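Local coordinates for protein proline dehydrogenase (Bradyrhizobium japonicum USDA 110, PDB 3HAZ) that probably oxidises proline to glutamate in two steps, pairing an FAD-dependent proline dehydrogenase with an NAD-dependent aldehyde dehydrogenase in one chain, at residues Glu512-Arg517 with Phe617-Ala622; Ala575-Gln580 with Ala702-Ser707; Arg648-Phe653 with Ala676-Val681; Ile691-Val696 with Leu709-Gly714. One frame throughout, in Å; residues are numbered along the deposited sequence.

Contact 1 (Glu512-Arg517 with Phe617-Ala622); sequences ERRNSR and FCRYYA
Arg-619 reaches out from its helix and lays its extended side chain across that of Arg-514 at about a right angle, CD of Arg-619 lying 3.5 Å from CG of Arg-514. Chi1 of -61° sets CG of Arg-619 beside the backbone N, and the straight chain from there carries the guanidinium to the backbone of Asn-515 and Ser-516. A water ties the two segments: it donates to Arg-514 O (2.9 Å) and accepts from Arg-619 NH1 (3.0 Å), lying in the guanidinium plane at its edge. One helix position on, the edge of the Tyr-620 ring meets a face of the Arg-513 guanidinium, Tyr-620 CD1 being 3.8 Å from Arg-513 NE, with the planes 78° apart. In the second shell, Glu-586 of helix 571-587 forms a salt bridge with Arg-619 NH1 and accepts from Arg-517 N, while Asp-616 and Arg-612 hold Ser-516 OG. A methionine in place of Arg-619 would probably leave Glu-586 without its charged mate and the water without a donor. The loop 512-517, between helices 487-491 and 524-536, thus lies along helix 604-629, whose Arg-619 also packs on Ala-582 of helix 571-587.

Contact 2 (Ala575-Gln580 with Ala702-Ser707); sequences AAALEQ and AGIPKS
Ala-702 sets its methyl group against helix 571-587, with its CB 3.5 Å from Ala-577 O and 4.0 Å from Gln-580 CG. The segment 702-707 leaves the end of helix 689-702 through a Schellman motif and leads toward strand 709-711, in the aldehyde dehydrogenase part of the chain. The carbonyl of Ala-702 also faces the helix: its O receives a CA-H...O contact from Ala-577 CA at 3.6 Å, and the aliphatic part of Gln-580 lies against it, CB of Gln-580 being 3.8 Å from Ala-702 O. Gln-580 has CG anti to its own N (chi1 173°), which brings that methylene over Ala-702, and the chain then bends at chi2.

Gly-703 comes next, the residue that closes the Schellman motif with a phi of 129°. Gly-703 CA lies 4.9 Å from Ala-577 CA. A CB here would sit tight against the Ala-577 methyl as well as against the preceding carbonyl. The lack of a side chain therefore serves both the turn and the close approach to the helix.

With Ile-704 the chain becomes extended and the contact turns fully apolar. This buried side chain also packs on Trp-566 of helix 549-567, Leu-674 of helix 664-675 and Leu-699 of helix 689-702, so that it fills the junction of several helices, and the backbone O of Ile-704 accepts a hydrogen bond from His-700 ND1. Across the contact it is the CD1 methyl of Ile-704 that meets the helix, 3.7 Å from Ala-577 CB.

Contact 3 (Arg648-Phe653 with Ala676-Val681); sequences RGRGVF and AGNSVV
Asn-678 carries CG anti to its carbonyl carbon (chi1 -56°), and a chi2 of -78° turns the amide so that OD1 faces the backbone of Arg-650 and Gly-651. OD1 accepts two bonds there: from Arg-650 N at 2.7 Å, the donor tilted 33° from the carbonyl plane, and from Gly-651 N at 3.1 Å, in that plane. Its ND2 is held from beyond the segments by the carbonyls of Phe-977 and Ala-673, which fixes the amide's rotation. The Phe-653 ring crosses the amide obliquely, CD2 of Phe-653 lying 3.5 Å from Asn-678 CG. An alanine in place of Asn-678 is likely to leave both loop N-H groups without their shared acceptor and open a gap beside the phenyl ring.

Beyond this loop, which interrupts strand 641-656, the segments pair as parallel strands of the beta-alpha-beta unit formed with helix 664-675, in the NAD-binding part of the enzyme. Phe-653 N donates to Ser-679 O at 2.8 Å and Phe-653 O accepts from Val-681 N at 2.9 Å; the bond from Ser-679 N to Gly-651 O is weak. On one face of the sheet Val-652 CG2 comes 3.3 Å from Ser-679 OG, whose polar partner is Ala-559 O of helix 549-567. At Gly-649 the backbones close to 4.2 Å between its CA and that of Gly-677, where a CB on Gly-649 would clash with Gly-677 O.

Contact 4 (Ile691-Val696 with Leu709-Gly714); sequences IAREAV and LYLVTG
Val-696 presents its two methyl groups to two leucines of the strand, and these apolar contacts carry most of the packing. CG1 of Val-696 lies 3.9 Å from Leu-709 CD2, while its CG2 lies 3.8 Å from Leu-711 CD1. A chi1 of 168° puts CG1 anti to the backbone N and so spreads the branches between Leu-709 and Leu-711, which point the same way from the strand, two residues apart. The same Leu-711 CD1 touches the methyl of Ala-692 one helical turn earlier, at 4.2 Å from Ala-692 CB.

Helix 689-702 and strand 709-711 belong to a beta-alpha-beta unit that starts with strand 679-683; the helix covers one face of the sheet, and its part 691-696 runs nearly antiparallel to strand 709-711, at 161°, the axes approaching to 9.3 Å. Phe-666 of helix 664-675 packs on Ala-692 and Val-696 from outside the pair.

A second kind of packing involves the base of a charged residue. Leu-711 CD2 rests on the backbone and first methylene of Arg-693, 3.7 Å from Arg-693 CA, the two side chains crossing at about a right angle while the rest of the arginine chain, bent at chi3, heads off from the strand. Past the strand, Gly-714 O accepts a hydrogen bond from NZ of Lys-683, an NAD-binding residue.

In the fold
Contacts 3 and 4 are buried and share one sheet: strands 679-683 and 709-711 are neighbours, with a probable hydrogen bond from Tyr-710 N to Val-680 O. Their chemistry differs, contact 3 being strand pairing with an asparagine side chain accepting from two loop N-H groups, contact 4 helix-on-sheet packing of methyl groups. Contact 2 is only partly buried and uses small residues at a helix end; it touches contact 4 through Ile-704 and Leu-709. It also meets contact 1, where Leu-578 and Ala-575 of helix 571-587 pack on Cys-618 and Ala-622 of helix 604-629. Contact 1, largely buried despite its arginines, is the water-bridged one, about 22 Å from contact 4 between centres.

Contact 1 (Glu512-Arg517 with Phe617-Ala622)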
loop_
_atom_site.group_PDB
_atom_site.type_symbol
_atom_site.label_atom_id
_atom_site.label_comp_id
_atom_site.label_asym_id
_atom_site.label_seq_id
_atom_site.Cartn_x
_atom_site.Cartn_y
_atom_site.Cartn_z
ATOM N N GLU A 512 16.312 0.390 15.175
ATOM C CA GLU A 512 16.113 -0.161 16.518
ATOM C C GLU A 512 16.899 0.616 17.572
ATOM O O GLU A 512 16.315 1.219 18.472
ATOM C CB GLU A 512 16.504 -1.641 16.572
ATOM C CG GLU A 512 16.115 -2.440 15.341
ATOM C CD GLU A 512 14.661 -2.253 14.954
ATOM O OE1 GLU A 512 14.356 -2.326 13.743
ATOM O OE2 GLU A 512 13.827 -2.030 15.857
ATOM N N ARG A 513 18.225 0.601 17.461
ATOM C CA ARG A 513 19.067 1.299 18.426
ATOM C C ARG A 513 20.373 1.734 17.782
ATOM O O ARG A 513 20.704 1.291 16.685
ATOM C CB ARG A 513 19.370 0.383 19.608
ATOM C CG ARG A 513 20.257 -0.781 19.233
ATOM C CD ARG A 513 20.072 -1.963 20.161
ATOM N NE ARG A 513 20.327 -3.205 19.443
ATOM C CZ ARG A 513 21.501 -3.820 19.415
ATOM N NH1 ARG A 513 22.528 -3.316 20.086
ATOM N NH2 ARG A 513 21.643 -4.940 18.724
ATOM N N ARG A 514 21.115 2.604 18.461
ATOM C CA ARG A 514 22.461 2.939 18.016
ATOM C C ARG A 514 23.451 1.840 18.402
ATOM O O ARG A 514 23.213 1.056 19.325
ATOM C CB ARG A 514 22.922 4.293 18.570
ATOM C CG ARG A 514 22.146 4.774 19.778
ATOM C CD ARG A 514 21.294 5.987 19.440
ATOM N NE ARG A 514 21.974 7.234 19.780
ATOM C CZ ARG A 514 21.516 8.446 19.479
ATOM N NH1 ARG A 514 22.203 9.523 19.836
ATOM N NH2 ARG A 514 20.373 8.580 18.818
ATOM N N ASN A 515 24.556 1.781 17.671
ATOM C CA ASN A 515 25.607 0.812 17.929
ATOM C C ASN A 515 26.692 1.508 18.739
ATOM O O ASN A 515 26.900 2.712 18.589
ATOM C CB ASN A 515 26.177 0.312 16.603
ATOM C CG ASN A 515 27.033 -0.930 16.760
ATOM O OD1 ASN A 515 27.164 -1.486 17.854
ATOM N ND2 ASN A 515 27.605 -1.385 15.655
ATOM N N SER A 516 27.371 0.774 19.613
ATOM C CA SER A 516 28.476 1.366 20.360
ATOM C C SER A 516 29.660 1.608 19.426
ATOM O O SER A 516 29.760 0.985 18.368
ATOM C CB SER A 516 28.888 0.461 21.522
ATOM O OG SER A 516 29.008 -0.885 21.104
ATOM N N ARG A 517 30.554 2.509 19.814
ATOM C CA ARG A 517 31.719 2.831 18.994
ATOM C C ARG A 517 32.935 2.005 19.378
ATOM O O ARG A 517 33.174 1.749 20.558
ATOM C CB ARG A 517 32.073 4.311 19.114
ATOM C CG ARG A 517 31.119 5.250 18.399
ATOM C CD ARG A 517 31.667 6.670 18.452
ATOM N NE ARG A 517 33.090 6.704 18.116
ATOM C CZ ARG A 517 33.936 7.652 18.513
ATOM N NH1 ARG A 517 35.213 7.593 18.154
ATOM N NH2 ARG A 517 33.510 8.654 19.271
ATOM N N PHE A 617 24.153 -3.455 26.059
ATOM C CA PHE A 617 23.133 -4.004 26.946
ATOM C C PHE A 617 22.091 -2.934 27.283
ATOM O O PHE A 617 20.891 -3.183 27.218
ATOM C CB PHE A 617 23.744 -4.536 28.240
ATOM C CG PHE A 617 24.130 -5.991 28.186
ATOM C CD1 PHE A 617 25.401 -6.395 28.570
ATOM C CD2 PHE A 617 23.224 -6.949 27.772
ATOM C CE1 PHE A 617 25.760 -7.726 28.530
ATOM C CE2 PHE A 617 23.580 -8.279 27.723
ATOM C CZ PHE A 617 24.846 -8.670 28.106
ATOM N N CYS A 618 22.564 -1.742 27.639
ATOM C CA CYS A 618 21.674 -0.649 28.021
ATOM C C CYS A 618 20.718 -0.267 26.891
ATOM O O CYS A 618 19.511 -0.123 27.105
ATOM C CB CYS A 618 22.480 0.574 28.463
ATOM S SG CYS A 618 23.455 0.338 29.967
ATOM N N ARG A 619 21.257 -0.098 25.689
ATOM C CA ARG A 619 20.440 0.344 24.563
ATOM C C ARG A 619 19.482 -0.747 24.103
ATOM O O ARG A 619 18.340 -0.473 23.763
ATOM C CB ARG A 619 21.317 0.825 23.404
ATOM C CG ARG A 619 22.202 2.009 23.759
ATOM C CD ARG A 619 22.685 2.761 22.528
ATOM N NE ARG A 619 23.523 3.896 22.910
ATOM C CZ ARG A 619 24.851 3.859 22.961
ATOM N NH1 ARG A 619 25.496 2.745 22.638
ATOM N NH2 ARG A 619 25.533 4.935 23.332
ATOM N N TYR A 620 19.949 -1.988 24.113
ATOM C CA TYR A 620 19.126 -3.109 23.689
ATOM C C TYR A 620 17.987 -3.396 24.672
ATOM O O TYR A 620 16.834 -3.561 24.267
ATOM C CB TYR A 620 19.979 -4.365 23.485
ATOM C CG TYR A 620 19.155 -5.568 23.089
ATOM C CD1 TYR A 620 18.619 -5.681 21.810
ATOM C CD2 TYR A 620 18.891 -6.578 24.000
ATOM C CE1 TYR A 620 17.852 -6.785 21.448
ATOM C CE2 TYR A 620 18.125 -7.678 23.650
ATOM C CZ TYR A 620 17.609 -7.775 22.376
ATOM O OH TYR A 620 16.848 -8.870 22.045
ATOM N N TYR A 621 18.299 -3.456 25.963
ATOM C CA TYR A 621 17.234 -3.633 26.945
ATOM C C TYR A 621 16.283 -2.432 26.957
ATOM O O TYR A 621 15.078 -2.580 27.188
ATOM C CB TYR A 621 17.793 -3.928 28.343
ATOM C CG TYR A 621 18.493 -5.267 28.422
ATOM C CD1 TYR A 621 18.077 -6.333 27.629
ATOM C CD2 TYR A 621 19.558 -5.470 29.293
ATOM C CE1 TYR A 621 18.717 -7.561 27.686
ATOM C CE2 TYR A 621 20.200 -6.696 29.361
ATOM C CZ TYR A 621 19.776 -7.737 28.553
ATOM O OH TYR A 621 20.408 -8.958 28.612
ATOM N N ALA A 622 16.811 -1.241 26.692
ATOM C CA ALA A 622 15.934 -0.077 26.616
ATOM C C ALA A 622 14.955 -0.269 25.465
ATOM O O ALA A 622 13.757 -0.018 25.606
ATOM C CB ALA A 622 16.732 1.209 26.445
HETATM O O HOH W 1 24.489 0.108 21.694
#

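Contact 2 (Ala575-Gln580 with Ala702-Ser707)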
loop_
_atom_site.group_PDB
_atom_site.type_symbol
_atom_site.label_atom_id
_atom_site.label_comp_id
_atom_site.label_asym_id
_atom_site.label_seq_id
_atom_site.Cartn_x
_atom_site.Cartn_y
_atom_site.Cartn_z
ATOM N N ALA A 575 13.441 3.439 30.156
ATOM C CA ALA A 575 14.262 3.217 28.966
ATOM C C ALA A 575 15.222 4.377 28.733
ATOM O O ALA A 575 16.386 4.182 28.354
ATOM C CB ALA A 575 13.373 3.002 27.742
ATOM N N ALA A 576 14.733 5.589 28.968
ATOM C CA ALA A 576 15.547 6.779 28.774
ATOM C C ALA A 576 16.733 6.783 29.734
ATOM O O ALA A 576 17.806 7.282 29.402
ATOM C CB ALA A 576 14.696 8.055 28.950
ATOM N N ALA A 577 16.533 6.241 30.932
ATOM C CA ALA A 577 17.618 6.157 31.906
ATOM C C ALA A 577 18.715 5.202 31.410
ATOM O O ALA A 577 19.904 5.527 31.455
ATOM C CB ALA A 577 17.089 5.716 33.259
ATOM N N LEU A 578 18.311 4.025 30.941
ATOM C CA LEU A 578 19.259 3.076 30.358
ATOM C C LEU A 578 20.042 3.708 29.205
ATOM O O LEU A 578 21.262 3.557 29.116
ATOM C CB LEU A 578 18.542 1.808 29.878
ATOM C CG LEU A 578 18.542 0.599 30.825
ATOM C CD1 LEU A 578 18.017 0.979 32.196
ATOM C CD2 LEU A 578 17.731 -0.555 30.245
ATOM N N GLU A 579 19.339 4.424 28.330
ATOM C CA GLU A 579 19.969 5.018 27.150
ATOM C C GLU A 579 20.929 6.150 27.510
ATOM O O GLU A 579 21.936 6.359 26.831
ATOM C CB GLU A 579 18.913 5.483 26.142
ATOM C CG GLU A 579 18.221 4.324 25.443
ATOM C CD GLU A 579 16.929 4.710 24.738
ATOM O OE1 GLU A 579 16.377 5.795 25.027
ATOM O OE2 GLU A 579 16.461 3.915 23.893
ATOM N N GLN A 580 20.627 6.873 28.582
ATOM C CA GLN A 580 21.536 7.906 29.069
ATOM C C GLN A 580 22.766 7.250 29.699
ATOM O O GLN A 580 23.873 7.781 29.625
ATOM C CB GLN A 580 20.826 8.843 30.058
ATOM C CG GLN A 580 21.729 9.863 30.751
ATOM C CD GLN A 580 22.366 10.851 29.787
ATOM O OE1 GLN A 580 22.037 10.882 28.603
ATOM N NE2 GLN A 580 23.282 11.669 30.297
ATOM N N ALA A 702 22.485 8.613 35.576
ATOM C CA ALA A 702 21.742 8.482 34.325
ATOM C C ALA A 702 20.228 8.573 34.519
ATOM O O ALA A 702 19.482 8.723 33.558
ATOM C CB ALA A 702 22.111 7.175 33.628
ATOM N N GLY A 703 19.772 8.472 35.759
ATOM C CA GLY A 703 18.352 8.615 36.029
ATOM C C GLY A 703 17.725 7.509 36.854
ATOM O O GLY A 703 16.528 7.554 37.138
ATOM N N ILE A 704 18.512 6.508 37.234
ATOM C CA ILE A 704 18.017 5.483 38.146
ATOM C C ILE A 704 17.954 6.046 39.566
ATOM O O ILE A 704 18.969 6.485 40.108
ATOM C CB ILE A 704 18.912 4.234 38.141
ATOM C CG1 ILE A 704 19.080 3.706 36.712
ATOM C CG2 ILE A 704 18.326 3.166 39.054
ATOM C CD1 ILE A 704 17.774 3.355 36.029
ATOM N N PRO A 705 16.753 6.050 40.170
ATOM C CA PRO A 705 16.590 6.560 41.537
ATOM C C PRO A 705 17.447 5.813 42.558
ATOM O O PRO A 705 17.620 4.598 42.458
ATOM C CB PRO A 705 15.101 6.324 41.825
ATOM C CG PRO A 705 14.453 6.309 40.472
ATOM C CD PRO A 705 15.466 5.665 39.563
ATOM N N LYS A 706 17.970 6.545 43.536
ATOM C CA LYS A 706 18.751 5.947 44.613
ATOM C C LYS A 706 17.954 4.857 45.326
ATOM O O LYS A 706 18.529 3.913 45.861
ATOM C CB LYS A 706 19.173 7.012 45.633
ATOM C CG LYS A 706 20.070 8.117 45.092
ATOM C CD LYS A 706 21.429 7.583 44.691
ATOM C CE LYS A 706 22.479 8.679 44.704
ATOM N NZ LYS A 706 22.977 8.945 46.085
ATOM N N SER A 707 16.630 4.996 45.337
ATOM C CA SER A 707 15.766 4.043 46.029
ATOM C C SER A 707 15.487 2.782 45.210
ATOM O O SER A 707 14.889 1.834 45.716
ATOM C CB SER A 707 14.447 4.710 46.432
ATOM O OG SER A 707 13.829 5.314 45.311
#

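Contact 3 (Arg648-Phe653 with Ala676-Val681)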
loop_
_atom_site.group_PDB
_atom_site.type_symbol
_atom_site.label_atom_id
_atom_site.label_comp_id
_atom_site.label_asym_id
_atom_site.label_seq_id
_atom_site.Cartn_x
_atom_site.Cartn_y
_atom_site.Cartn_z
ATOM N N ARG A 648 4.199 -6.339 34.711
ATOM C CA ARG A 648 4.590 -5.455 35.790
ATOM C C ARG A 648 5.860 -5.974 36.441
ATOM O O ARG A 648 6.157 -7.166 36.367
ATOM C CB ARG A 648 3.453 -5.356 36.812
ATOM C CG ARG A 648 2.097 -5.070 36.178
ATOM C CD ARG A 648 0.968 -5.010 37.209
ATOM N NE ARG A 648 1.309 -4.168 38.351
ATOM C CZ ARG A 648 0.430 -3.461 39.058
ATOM N NH1 ARG A 648 0.852 -2.730 40.082
ATOM N NH2 ARG A 648 -0.862 -3.474 38.740
ATOM N N GLY A 649 6.618 -5.082 37.070
ATOM C CA GLY A 649 7.789 -5.512 37.815
ATOM C C GLY A 649 7.368 -6.512 38.879
ATOM O O GLY A 649 6.210 -6.537 39.282
ATOM N N ARG A 650 8.300 -7.341 39.332
ATOM C CA ARG A 650 7.980 -8.388 40.297
ATOM C C ARG A 650 8.175 -7.925 41.733
ATOM O O ARG A 650 7.438 -8.338 42.626
ATOM C CB ARG A 650 8.846 -9.628 40.046
ATOM C CG ARG A 650 8.443 -10.437 38.828
ATOM C CD ARG A 650 9.322 -11.674 38.663
ATOM N NE ARG A 650 8.742 -12.604 37.699
ATOM C CZ ARG A 650 7.807 -13.500 38.001
ATOM N NH1 ARG A 650 7.364 -13.601 39.246
ATOM N NH2 ARG A 650 7.321 -14.302 37.063
ATOM N N GLY A 651 9.181 -7.081 41.947
ATOM C CA GLY A 651 9.565 -6.655 43.283
ATOM C C GLY A 651 11.045 -6.322 43.344
ATOM O O GLY A 651 11.561 -5.621 42.474
ATOM N N VAL A 652 11.727 -6.820 44.373
ATOM C CA VAL A 652 13.159 -6.600 44.518
ATOM C C VAL A 652 13.957 -7.749 43.918
ATOM O O VAL A 652 13.850 -8.890 44.366
ATOM C CB VAL A 652 13.591 -6.489 45.996
ATOM C CG1 VAL A 652 15.107 -6.434 46.084
ATOM C CG2 VAL A 652 12.969 -5.269 46.658
ATOM N N PHE A 653 14.766 -7.447 42.914
ATOM C CA PHE A 653 15.674 -8.453 42.384
ATOM C C PHE A 653 17.035 -8.354 43.044
ATOM O O PHE A 653 17.555 -7.258 43.278
ATOM C CB PHE A 653 15.816 -8.333 40.866
ATOM C CG PHE A 653 15.052 -9.377 40.103
ATOM C CD1 PHE A 653 15.688 -10.532 39.659
ATOM C CD2 PHE A 653 13.706 -9.212 39.829
ATOM C CE1 PHE A 653 14.987 -11.499 38.955
ATOM C CE2 PHE A 653 12.999 -10.175 39.118
ATOM C CZ PHE A 653 13.644 -11.317 38.679
ATOM N N ALA A 676 12.544 -3.859 33.632
ATOM C CA ALA A 676 11.290 -4.584 33.823
ATOM C C ALA A 676 10.429 -3.988 34.939
ATOM O O ALA A 676 9.286 -4.400 35.133
ATOM C CB ALA A 676 11.563 -6.044 34.097
ATOM N N GLY A 677 10.984 -3.026 35.671
ATOM C CA GLY A 677 10.236 -2.331 36.703
ATOM C C GLY A 677 10.534 -2.820 38.111
ATOM O O GLY A 677 9.795 -2.528 39.047
ATOM N N ASN A 678 11.612 -3.579 38.259
ATOM C CA ASN A 678 12.051 -4.045 39.569
ATOM C C ASN A 678 13.059 -3.098 40.189
ATOM O O ASN A 678 13.819 -2.440 39.480
ATOM C CB ASN A 678 12.722 -5.407 39.438
ATOM C CG ASN A 678 11.838 -6.428 38.776
ATOM O OD1 ASN A 678 10.942 -6.978 39.409
ATOM N ND2 ASN A 678 12.098 -6.707 37.492
ATOM N N SER A 679 13.077 -3.031 41.516
ATOM C CA SER A 679 14.217 -2.432 42.196
ATOM C C SER A 679 15.280 -3.519 42.322
ATOM O O SER A 679 14.981 -4.710 42.180
ATOM C CB SER A 679 13.822 -1.865 43.565
ATOM O OG SER A 679 13.297 -2.874 44.405
ATOM N N VAL A 680 16.522 -3.121 42.565
ATOM C CA VAL A 680 17.613 -4.081 42.567
ATOM C C VAL A 680 18.592 -3.895 43.724
ATOM O O VAL A 680 18.974 -2.771 44.064
ATOM C CB VAL A 680 18.394 -4.026 41.234
ATOM C CG1 VAL A 680 19.498 -5.068 41.214
ATOM C CG2 VAL A 680 17.446 -4.225 40.060
ATOM N N VAL A 681 18.972 -5.010 44.338
ATOM C CA VAL A 681 20.141 -5.048 45.204
ATOM C C VAL A 681 21.199 -5.886 44.494
ATOM O O VAL A 681 20.985 -7.068 44.214
ATOM C CB VAL A 681 19.822 -5.637 46.595
ATOM C CG1 VAL A 681 21.099 -5.764 47.420
ATOM C CG2 VAL A 681 18.800 -4.762 47.324
#

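Contact 4 (Ile691-Val696 with Leu709-Gly714)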
loop_
_atom_site.group_PDB
_atom_site.type_symbol
_atom_site.label_atom_id
_atom_site.label_comp_id
_atom_site.label_asym_id
_atom_site.label_seq_id
_atom_site.Cartn_x
_atom_site.Cartn_y
_atom_site.Cartn_z
ATOM N N ILE A 691 34.752 -1.246 39.970
ATOM C CA ILE A 691 34.051 -0.933 38.733
ATOM C C ILE A 691 32.539 -1.031 38.918
ATOM O O ILE A 691 31.784 -0.259 38.329
ATOM C CB ILE A 691 34.517 -1.806 37.542
ATOM C CG1 ILE A 691 33.870 -1.310 36.247
ATOM C CG2 ILE A 691 34.194 -3.273 37.779
ATOM C CD1 ILE A 691 34.569 -1.787 34.997
ATOM N N ALA A 692 32.103 -1.974 39.749
ATOM C CA ALA A 692 30.686 -2.125 40.055
ATOM C C ALA A 692 30.139 -0.871 40.733
ATOM O O ALA A 692 29.059 -0.386 40.387
ATOM C CB ALA A 692 30.457 -3.344 40.932
ATOM N N ARG A 693 30.886 -0.348 41.702
ATOM C CA ARG A 693 30.485 0.882 42.375
ATOM C C ARG A 693 30.456 2.065 41.396
ATOM O O ARG A 693 29.565 2.906 41.460
ATOM C CB ARG A 693 31.391 1.184 43.579
ATOM C CG ARG A 693 30.869 2.321 44.463
ATOM C CD ARG A 693 31.586 2.398 45.811
ATOM N NE ARG A 693 33.012 2.674 45.662
ATOM C CZ ARG A 693 33.824 2.990 46.666
ATOM N NH1 ARG A 693 33.351 3.075 47.902
ATOM N NH2 ARG A 693 35.109 3.224 46.432
ATOM N N GLU A 694 31.428 2.118 40.487
ATOM C CA GLU A 694 31.448 3.162 39.466
ATOM C C GLU A 694 30.223 3.052 38.555
ATOM O O GLU A 694 29.600 4.054 38.210
ATOM C CB GLU A 694 32.728 3.083 38.632
ATOM C CG GLU A 694 33.996 3.463 39.386
ATOM C CD GLU A 694 34.228 4.964 39.438
ATOM O OE1 GLU A 694 33.278 5.731 39.179
ATOM O OE2 GLU A 694 35.369 5.378 39.737
ATOM N N ALA A 695 29.886 1.827 38.170
ATOM C CA ALA A 695 28.739 1.584 37.305
ATOM C C ALA A 695 27.437 2.038 37.966
ATOM O O ALA A 695 26.626 2.738 37.358
ATOM C CB ALA A 695 28.664 0.109 36.931
ATOM N N VAL A 696 27.242 1.632 39.216
ATOM C CA VAL A 696 26.051 2.017 39.963
ATOM C C VAL A 696 25.924 3.538 40.065
ATOM O O VAL A 696 24.852 4.093 39.826
ATOM C CB VAL A 696 26.038 1.384 41.373
ATOM C CG1 VAL A 696 24.962 2.025 42.245
ATOM C CG2 VAL A 696 25.821 -0.122 41.269
ATOM N N LEU A 709 18.051 1.175 43.342
ATOM C CA LEU A 709 19.288 0.435 43.097
ATOM C C LEU A 709 20.303 0.576 44.228
ATOM O O LEU A 709 20.775 1.677 44.506
ATOM C CB LEU A 709 19.925 0.898 41.780
ATOM C CG LEU A 709 21.296 0.310 41.427
ATOM C CD1 LEU A 709 21.208 -1.199 41.216
ATOM C CD2 LEU A 709 21.873 0.993 40.191
ATOM N N TYR A 710 20.648 -0.545 44.860
ATOM C CA TYR A 710 21.633 -0.550 45.938
ATOM C C TYR A 710 22.774 -1.526 45.677
ATOM O O TYR A 710 22.554 -2.650 45.228
ATOM C CB TYR A 710 20.970 -0.875 47.284
ATOM C CG TYR A 710 19.970 0.170 47.720
ATOM C CD1 TYR A 710 18.690 0.193 47.185
ATOM C CD2 TYR A 710 20.309 1.139 48.654
ATOM C CE1 TYR A 710 17.771 1.147 47.575
ATOM C CE2 TYR A 710 19.392 2.107 49.049
ATOM C CZ TYR A 710 18.125 2.102 48.502
ATOM O OH TYR A 710 17.202 3.054 48.878
ATOM N N LEU A 711 23.992 -1.087 45.970
ATOM C CA LEU A 711 25.157 -1.955 45.871
ATOM C C LEU A 711 25.538 -2.487 47.247
ATOM O O LEU A 711 25.725 -1.716 48.187
ATOM C CB LEU A 711 26.344 -1.200 45.279
ATOM C CG LEU A 711 27.531 -2.090 44.915
ATOM C CD1 LEU A 711 27.240 -2.826 43.610
ATOM C CD2 LEU A 711 28.806 -1.267 44.801
ATOM N N VAL A 712 25.645 -3.807 47.359
ATOM C CA VAL A 712 26.137 -4.441 48.574
ATOM C C VAL A 712 27.350 -5.294 48.229
ATOM O O VAL A 712 27.250 -6.224 47.431
ATOM C CB VAL A 712 25.065 -5.335 49.213
ATOM C CG1 VAL A 712 25.660 -6.141 50.352
ATOM C CG2 VAL A 712 23.894 -4.493 49.702
ATOM N N THR A 713 28.497 -4.973 48.818
ATOM C CA THR A 713 29.716 -5.732 48.552
ATOM C C THR A 713 30.020 -6.752 49.644
ATOM O O THR A 713 29.576 -6.614 50.786
ATOM C CB THR A 713 30.942 -4.815 48.381
ATOM O OG1 THR A 713 31.125 -4.034 49.571
ATOM C CG2 THR A 713 30.756 -3.895 47.178
ATOM N N GLY A 714 30.788 -7.772 49.278
ATOM C CA GLY A 714 31.175 -8.812 50.211
ATOM C C GLY A 714 31.442 -10.124 49.503
ATOM O O GLY A 714 31.535 -10.174 48.274
#